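Local coordinates for dipicolinate synthase subunit B (PDB 3LQK), which probably forms the flavoprotein-like subunit of dipicolinate synthase, the enzyme that makes dipicolinate for bacterial spores, at residues A[147-150]-A[151-154]. Numbering follows the deposited sequence.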
# COMPACT_ATOMS: atom_id res chain seq x y z
N MSE A 147 -10.50 -8.39 -3.51
CA MSE A 147 -11.21 -9.49 -2.83
C MSE A 147 -11.81 -8.99 -1.52
O MSE A 147 -12.83 -9.55 -1.07
CB MSE A 147 -10.21 -10.59 -2.39
CG MSE A 147 -9.97 -11.68 -3.38
SE MSE A 147 -11.47 -12.94 -3.33
CE MSE A 147 -11.17 -13.67 -1.56
N ALA A 148 -11.13 -8.00 -0.89
CA ALA A 148 -11.59 -7.44 0.40
C ALA A 148 -12.48 -6.19 0.26
O ALA A 148 -12.96 -5.69 1.26
CB ALA A 148 -10.35 -7.12 1.34
N THR A 149 -12.72 -5.71 -0.96
CA THR A 149 -13.35 -4.44 -1.18
C THR A 149 -14.85 -4.61 -1.28
O THR A 149 -15.32 -5.62 -1.85
CB THR A 149 -12.87 -3.79 -2.50
OG1 THR A 149 -11.49 -3.51 -2.40
CG2 THR A 149 -13.62 -2.52 -2.82
N LYS A 150 -15.61 -3.63 -0.76
CA LYS A 150 -17.07 -3.71 -0.83
C LYS A 150 -17.52 -3.89 -2.31
O LYS A 150 -17.09 -3.16 -3.23
CB LYS A 150 -17.71 -2.43 -0.27
CG LYS A 150 -17.67 -2.31 1.26
CD LYS A 150 -18.38 -1.03 1.68
CE LYS A 150 -18.51 -0.86 3.17
NZ LYS A 150 -17.23 -0.73 3.87
N ASN A 151 -18.42 -4.83 -2.51
CA ASN A 151 -19.15 -5.00 -3.74
C ASN A 151 -18.37 -5.65 -4.86
O ASN A 151 -18.83 -5.67 -6.00
CB ASN A 151 -19.80 -3.69 -4.20
CG ASN A 151 -20.79 -3.18 -3.20
OD1 ASN A 151 -21.60 -3.94 -2.71
ND2 ASN A 151 -20.69 -1.89 -2.84
N ILE A 152 -17.22 -6.23 -4.57
CA ILE A 152 -16.42 -6.86 -5.59
C ILE A 152 -16.30 -8.34 -5.21
O ILE A 152 -15.97 -8.67 -4.09
CB ILE A 152 -15.02 -6.22 -5.71
CG1 ILE A 152 -15.19 -4.77 -6.12
CG2 ILE A 152 -14.14 -7.01 -6.81
CD1 ILE A 152 -13.91 -3.92 -6.37
N TYR A 153 -16.53 -9.22 -6.18
CA TYR A 153 -16.54 -10.66 -5.95
C TYR A 153 -15.80 -11.39 -7.05
O TYR A 153 -15.73 -10.88 -8.19
CB TYR A 153 -17.99 -11.22 -5.86
CG TYR A 153 -18.85 -10.45 -4.86
CD1 TYR A 153 -18.90 -10.80 -3.52
CD2 TYR A 153 -19.57 -9.34 -5.27
CE1 TYR A 153 -19.67 -10.03 -2.60
CE2 TYR A 153 -20.29 -8.58 -4.38
CZ TYR A 153 -20.38 -8.96 -3.08
OH TYR A 153 -21.15 -8.17 -2.29
N PHE A 154 -15.22 -12.54 -6.69
CA PHE A 154 -14.36 -13.32 -7.59
C PHE A 154 -14.97 -14.67 -7.99
O PHE A 154 -15.50 -15.41 -7.14
CB PHE A 154 -12.99 -13.55 -6.92
CG PHE A 154 -12.04 -12.38 -7.04
CD1 PHE A 154 -12.27 -11.20 -6.35
CD2 PHE A 154 -10.92 -12.44 -7.88
CE1 PHE A 154 -11.42 -10.13 -6.47
CE2 PHE A 154 -10.08 -11.34 -8.04
CZ PHE A 154 -10.31 -10.20 -7.31
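A type II beta turn from Thr149 to Ile152 reverses the chain between helix 140-147 and strand 152-159, and is closed by a weak hydrogen bond from Ile152 N to Thr149 O (3.4 Å). Beyond it, Met147, present as selenomethionine, meets Phe154 in a Met-aromatic contact. Met147 CG sits over one face of the ring, 4.0 Å from the Phe154 centroid, in a CH-pi contact displaced toward the rim. A bend at chi2 (-78°) brings Met147 SE obliquely to the ring, 3.6 Å from Phe154 CD1. Thr149 and Ile152 lie side by side, with Thr149 CG2 3.8 Å from Ile152 CD1; the Thr149 hydroxyl is turned instead to Arg145 O, in the last turn of the helix. Asn151 takes the third turn position with a positive phi of 77°, which puts its CB only 2.9 Å from Lys150 O. A valine here would probably strain the turn, because its branched CB fits poorly with positive phi, and so disturb the backbone pairing of Asn151 with Val126. The turn also lies at a subunit interface: Lys150 NZ bonds to Thr149 O and Ile152 O of the second subunit, whose own Lys150 returns these bonds. Phe154 in turn packs against Ile143 and Leu146 of the helix and Val128 and Ile130 of the neighbouring strand. Such a tight helix-to-strand turn completes the beta-alpha-beta crossover between parallel strands 126-132 and 152-159, the building unit of the Rossmann-like flavoprotein fold.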